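PDB 6ZMQ: cytochrome C-type biogenesis protein ccmF from Thermus thermophilus, which is a membrane-bound, heme-containing cytochrome c heme lyase that probably takes part in attaching heme to cytochrome c during its maturation. Local coordinates for residues A70-L75 with T105-L110; S245-G250 with W629-G634. One frame throughout, in Å; residues are numbered along the deposited sequence.

Both contacts are side-chain packing in the membrane protein, away from the annotated heme sites. Contact 1 joins helix 61-81 to the loop between helices 99-104 and 110-129. Contact 2 joins the end of helix 224-247 to the start of helix 627-644. They do not touch: their centres are about 29 Å apart and their nearest atoms about 14 Å apart. Both segments of contact 1 precede those of contact 2 in the sequence. R224, which binds heme b, begins the helix that Y246 nearly ends, so it lies at the other end of that helix. Lipid and detergent lie near: the W107 side chain is about 7 Å from a bound phosphatidylethanolamine, that of Y246 about 6 Å from dodecyl-beta-D-maltoside.

Contact 1: residues A70-L75 with T105-L110; sequences AAFLAL and TPWAAL
F72 reaches from its helix to P106 and W107 of the loop. CB leaves the backbone at a slant to the loop. CG stands anti to the backbone N (chi1 -174°), and this carries the ring across. The far part of the ring makes the contact. CE1 lies 3.8 Å from P106 CB and 4.1 Å from P106 O. CZ, at the tip, is 4.1 Å from P106 CB. The same CZ is 4.2 Å from W107 CZ3. There the two rings meet edge to edge, each atom near the plane of the other ring. L75, one turn on, adds a looser contact: its CD2 is 4.2 Å from P106 O and its CG 4.4 Å from P106 CB. No hydrogen bond crosses. This is plain apolar packing away from the heme sites. It joins predicted transmembrane helix 61-81 to the break between helices 99-104 and 110-129, which lies within one predicted span. Cut back to an alanine, F72 would probably leave a gap beside P106 and W107, with the indole edge losing the F72 ring beside it. W107 NE1 is hydrogen-bonded to A187 O. Helix 110-129 brings L116 against both F72 and W107. Helix 87-92 places Y88 against L75.

Contact 2: residues S245-G250 with W629-G634; sequences SYEVLG and WMWVAG
Y246 and E247 meet the indole of W631, which bridges two helices that stand well apart. These are the end of helix 224-247 and the first turns of helix 627-644, a predicted transmembrane helix. This brings together parts matched to two sequence families, the cytochrome c assembly family and the CcmF C-terminal family. The aromatic contact is between Y246 and the six-membered ring of W631. Their centroids are 5.7 Å apart and the planes stand at 66°, an oblique pairing. The closest approach is Y246 CD2 to W631 CH2, 3.4 Å, with CD2 at the indole edge near its plane. W631 CG is anti to its carbonyl carbon (chi1 -68°), and the indole points its benzene end at Y246. The ring also meets W243 and F604 edge-to-face, so it belongs to a wider aromatic cluster reaching strand 603-608. The polar neighbour is E247. Its side chain is extended beyond CG, and OE1 comes to 4.1 Å from W631 CZ3. This is a loose approach, with no hydrogen bond; the carboxylate plane is turned 81° from the ring. Y246 OH pairs instead with T624 OG1. Y246 CB also sits at the indole edge, in its plane, 3.9 Å from W631 CZ2.

Contact 1: residues A70-L75 with T105-L110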
loop_
_atom_site.group_PDB
_atom_site.type_symbol
_atom_site.label_atom_id
_atom_site.label_comp_id
_atom_site.label_asym_id
_atom_site.label_seq_id
_atom_site.Cartn_x
_atom_site.Cartn_y
_atom_site.Cartn_z
ATOM N N ALA A 70 -4.810 -18.479 18.318
ATOM C CA ALA A 70 -5.885 -18.781 19.260
ATOM C C ALA A 70 -6.724 -17.544 19.563
ATOM O O ALA A 70 -7.952 -17.625 19.651
ATOM C CB ALA A 70 -5.296 -19.369 20.543
ATOM N N ALA A 71 -6.082 -16.382 19.677
ATOM C CA ALA A 71 -6.823 -15.147 19.944
ATOM C C ALA A 71 -7.639 -14.687 18.733
ATOM O O ALA A 71 -8.791 -14.244 18.879
ATOM C CB ALA A 71 -5.859 -14.058 20.397
ATOM N N PHE A 72 -7.058 -14.780 17.528
ATOM C CA PHE A 72 -7.799 -14.422 16.312
ATOM C C PHE A 72 -8.968 -15.362 16.059
ATOM O O PHE A 72 -10.059 -14.924 15.667
ATOM C CB PHE A 72 -6.871 -14.430 15.107
ATOM C CG PHE A 72 -7.506 -13.944 13.827
ATOM C CD1 PHE A 72 -7.614 -12.587 13.562
ATOM C CD2 PHE A 72 -7.966 -14.851 12.869
ATOM C CE1 PHE A 72 -8.187 -12.139 12.377
ATOM C CE2 PHE A 72 -8.544 -14.411 11.690
ATOM C CZ PHE A 72 -8.653 -13.055 11.443
ATOM N N LEU A 73 -8.747 -16.664 16.235
ATOM C CA LEU A 73 -9.830 -17.614 16.041
ATOM C C LEU A 73 -10.861 -17.526 17.161
ATOM O O LEU A 73 -12.018 -17.885 16.945
ATOM C CB LEU A 73 -9.262 -19.028 15.904
ATOM C CG LEU A 73 -8.597 -19.418 14.570
ATOM C CD1 LEU A 73 -8.689 -20.921 14.357
ATOM C CD2 LEU A 73 -9.178 -18.673 13.364
ATOM N N ALA A 74 -10.476 -17.024 18.341
ATOM C CA ALA A 74 -11.457 -16.680 19.370
ATOM C C ALA A 74 -12.336 -15.516 18.934
ATOM O O ALA A 74 -13.548 -15.524 19.190
ATOM C CB ALA A 74 -10.749 -16.339 20.679
ATOM N N LEU A 75 -11.745 -14.508 18.279
ATOM C CA LEU A 75 -12.559 -13.399 17.777
ATOM C C LEU A 75 -13.479 -13.834 16.635
ATOM O O LEU A 75 -14.636 -13.397 16.564
ATOM C CB LEU A 75 -11.665 -12.239 17.342
ATOM C CG LEU A 75 -12.282 -10.830 17.376
ATOM C CD1 LEU A 75 -13.164 -10.611 18.625
ATOM C CD2 LEU A 75 -11.183 -9.788 17.311
ATOM N N THR A 105 -15.015 -8.746 9.744
ATOM C CA THR A 105 -15.170 -8.021 11.010
ATOM C C THR A 105 -14.020 -8.223 12.024
ATOM O O THR A 105 -13.710 -7.248 12.726
ATOM C CB THR A 105 -16.527 -8.388 11.632
ATOM O OG1 THR A 105 -17.545 -8.184 10.653
ATOM C CG2 THR A 105 -16.905 -7.463 12.777
ATOM N N PRO A 106 -13.313 -9.371 12.140
ATOM C CA PRO A 106 -12.154 -9.413 13.066
ATOM C C PRO A 106 -10.963 -8.507 12.738
ATOM O O PRO A 106 -9.955 -8.613 13.436
ATOM C CB PRO A 106 -11.712 -10.883 13.011
ATOM C CG PRO A 106 -12.905 -11.581 12.780
ATOM C CD PRO A 106 -13.626 -10.775 11.768
ATOM N N TRP A 107 -11.019 -7.638 11.717
ATOM C CA TRP A 107 -10.132 -6.484 11.665
ATOM C C TRP A 107 -10.886 -5.202 11.310
ATOM O O TRP A 107 -10.292 -4.292 10.722
ATOM C CB TRP A 107 -8.953 -6.745 10.701
ATOM C CG TRP A 107 -9.290 -7.004 9.264
ATOM C CD1 TRP A 107 -9.450 -6.075 8.277
ATOM C CD2 TRP A 107 -9.489 -8.283 8.643
ATOM N NE1 TRP A 107 -9.741 -6.694 7.084
ATOM C CE2 TRP A 107 -9.776 -8.049 7.285
ATOM C CE3 TRP A 107 -9.464 -9.602 9.106
ATOM C CZ2 TRP A 107 -10.030 -9.086 6.389
ATOM C CZ3 TRP A 107 -9.718 -10.634 8.212
ATOM C CH2 TRP A 107 -9.997 -10.364 6.873
ATOM N N ALA A 108 -12.170 -5.101 11.683
ATOM C CA ALA A 108 -13.000 -3.963 11.279
ATOM C C ALA A 108 -12.596 -2.675 11.995
ATOM O O ALA A 108 -12.213 -1.688 11.353
ATOM C CB ALA A 108 -14.480 -4.266 11.526
ATOM N N ALA A 109 -12.699 -2.648 13.321
ATOM C CA ALA A 109 -12.202 -1.508 14.074
ATOM C C ALA A 109 -10.812 -1.828 14.629
ATOM O O ALA A 109 -10.121 -2.719 14.137
ATOM C CB ALA A 109 -13.186 -1.097 15.164
ATOM N N LEU A 110 -10.401 -1.077 15.660
ATOM C CA LEU A 110 -8.984 -0.941 16.006
ATOM C C LEU A 110 -8.408 -2.215 16.632
ATOM O O LEU A 110 -7.359 -2.709 16.197
ATOM C CB LEU A 110 -8.806 0.282 16.921
ATOM C CG LEU A 110 -7.461 0.851 17.410
ATOM C CD1 LEU A 110 -7.659 2.325 17.727
ATOM C CD2 LEU A 110 -6.864 0.160 18.636
#

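Contact 2: residues S245-G250 with W629-G634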
loop_
_atom_site.group_PDB
_atom_site.type_symbol
_atom_site.label_atom_id
_atom_site.label_comp_id
_atom_site.label_asym_id
_atom_site.label_seq_id
_atom_site.Cartn_x
_atom_site.Cartn_y
_atom_site.Cartn_z
ATOM N N SER A 245 -11.179 4.469 -4.226
ATOM C CA SER A 245 -11.555 5.863 -4.021
ATOM C C SER A 245 -12.171 6.466 -5.279
ATOM O O SER A 245 -13.046 7.338 -5.195
ATOM C CB SER A 245 -10.330 6.665 -3.569
ATOM O OG SER A 245 -10.530 8.056 -3.726
ATOM N N TYR A 246 -11.733 6.020 -6.462
ATOM C CA TYR A 246 -12.372 6.523 -7.677
ATOM C C TYR A 246 -13.742 5.877 -7.894
ATOM O O TYR A 246 -14.760 6.577 -7.950
ATOM C CB TYR A 246 -11.489 6.287 -8.901
ATOM C CG TYR A 246 -11.910 7.062 -10.140
ATOM C CD1 TYR A 246 -11.688 8.428 -10.250
ATOM C CD2 TYR A 246 -12.586 6.434 -11.172
ATOM C CE1 TYR A 246 -12.075 9.133 -11.392
ATOM C CE2 TYR A 246 -12.974 7.121 -12.307
ATOM C CZ TYR A 246 -12.716 8.466 -12.417
ATOM O OH TYR A 246 -13.124 9.131 -13.551
ATOM N N GLU A 247 -13.804 4.541 -7.991
ATOM C CA GLU A 247 -15.008 3.893 -8.497
ATOM C C GLU A 247 -16.015 3.517 -7.407
ATOM O O GLU A 247 -17.221 3.528 -7.675
ATOM C CB GLU A 247 -14.634 2.635 -9.319
ATOM C CG GLU A 247 -15.811 1.987 -10.099
ATOM C CD GLU A 247 -15.400 1.035 -11.207
ATOM O OE1 GLU A 247 -14.806 1.477 -12.211
ATOM O OE2 GLU A 247 -15.760 -0.155 -11.103
ATOM N N VAL A 248 -15.608 3.202 -6.181
ATOM C CA VAL A 248 -16.585 2.731 -5.207
ATOM C C VAL A 248 -16.857 3.723 -4.083
ATOM O O VAL A 248 -18.033 3.927 -3.733
ATOM C CB VAL A 248 -16.191 1.359 -4.619
ATOM C CG1 VAL A 248 -17.388 0.720 -3.950
ATOM C CG2 VAL A 248 -15.636 0.433 -5.689
ATOM N N LEU A 249 -15.848 4.401 -3.528
ATOM C CA LEU A 249 -16.153 5.479 -2.598
ATOM C C LEU A 249 -16.668 6.697 -3.342
ATOM O O LEU A 249 -17.461 7.461 -2.780
ATOM C CB LEU A 249 -14.917 5.836 -1.754
ATOM C CG LEU A 249 -15.001 6.731 -0.504
ATOM C CD1 LEU A 249 -14.847 8.220 -0.820
ATOM C CD2 LEU A 249 -16.288 6.485 0.292
ATOM N N GLY A 250 -16.269 6.844 -4.603
ATOM C CA GLY A 250 -16.943 7.669 -5.581
ATOM C C GLY A 250 -17.008 9.154 -5.311
ATOM O O GLY A 250 -18.055 9.774 -5.512
ATOM N N TRP A 629 -6.908 2.951 -18.626
ATOM C CA TRP A 629 -5.570 2.490 -18.972
ATOM C C TRP A 629 -4.618 2.587 -17.794
ATOM O O TRP A 629 -3.639 1.835 -17.733
ATOM C CB TRP A 629 -5.051 3.293 -20.162
ATOM C CG TRP A 629 -5.821 2.997 -21.412
ATOM C CD1 TRP A 629 -6.934 3.646 -21.865
ATOM C CD2 TRP A 629 -5.548 1.962 -22.358
ATOM N NE1 TRP A 629 -7.362 3.081 -23.044
ATOM C CE2 TRP A 629 -6.525 2.044 -23.366
ATOM C CE3 TRP A 629 -4.557 0.985 -22.461
ATOM C CZ2 TRP A 629 -6.542 1.179 -24.455
ATOM C CZ3 TRP A 629 -4.587 0.119 -23.531
ATOM C CH2 TRP A 629 -5.565 0.223 -24.517
ATOM N N MET A 630 -4.924 3.465 -16.842
ATOM C CA MET A 630 -4.236 3.513 -15.558
ATOM C C MET A 630 -4.411 2.201 -14.790
ATOM O O MET A 630 -3.459 1.682 -14.189
ATOM C CB MET A 630 -4.787 4.711 -14.784
ATOM C CG MET A 630 -4.129 5.076 -13.493
ATOM S SD MET A 630 -5.213 6.326 -12.781
ATOM C CE MET A 630 -5.006 7.645 -13.998
ATOM N N TRP A 631 -5.598 1.599 -14.866
ATOM C CA TRP A 631 -5.815 0.327 -14.179
ATOM C C TRP A 631 -5.344 -0.863 -15.000
ATOM O O TRP A 631 -5.039 -1.919 -14.433
ATOM C CB TRP A 631 -7.274 0.186 -13.795
ATOM C CG TRP A 631 -7.562 1.180 -12.766
ATOM C CD1 TRP A 631 -6.685 1.672 -11.840
ATOM C CD2 TRP A 631 -8.763 1.913 -12.609
ATOM N NE1 TRP A 631 -7.293 2.638 -11.075
ATOM C CE2 TRP A 631 -8.572 2.804 -11.532
ATOM C CE3 TRP A 631 -9.998 1.886 -13.252
ATOM C CZ2 TRP A 631 -9.565 3.652 -11.095
ATOM C CZ3 TRP A 631 -10.974 2.727 -12.811
ATOM C CH2 TRP A 631 -10.759 3.592 -11.745
ATOM N N VAL A 632 -5.297 -0.737 -16.332
ATOM C CA VAL A 632 -4.661 -1.817 -17.093
ATOM C C VAL A 632 -3.154 -1.797 -16.836
ATOM O O VAL A 632 -2.510 -2.852 -16.811
ATOM C CB VAL A 632 -5.021 -1.774 -18.603
ATOM C CG1 VAL A 632 -4.411 -0.600 -19.362
ATOM C CG2 VAL A 632 -4.690 -3.093 -19.273
ATOM N N ALA A 633 -2.594 -0.618 -16.523
ATOM C CA ALA A 633 -1.216 -0.524 -16.060
ATOM C C ALA A 633 -1.050 -1.121 -14.666
ATOM O O ALA A 633 -0.023 -1.739 -14.371
ATOM C CB ALA A 633 -0.774 0.934 -16.071
ATOM N N GLY A 634 -2.025 -0.898 -13.779
ATOM C CA GLY A 634 -2.010 -1.575 -12.480
ATOM C C GLY A 634 -2.039 -3.091 -12.585
ATOM O O GLY A 634 -1.313 -3.798 -11.872
#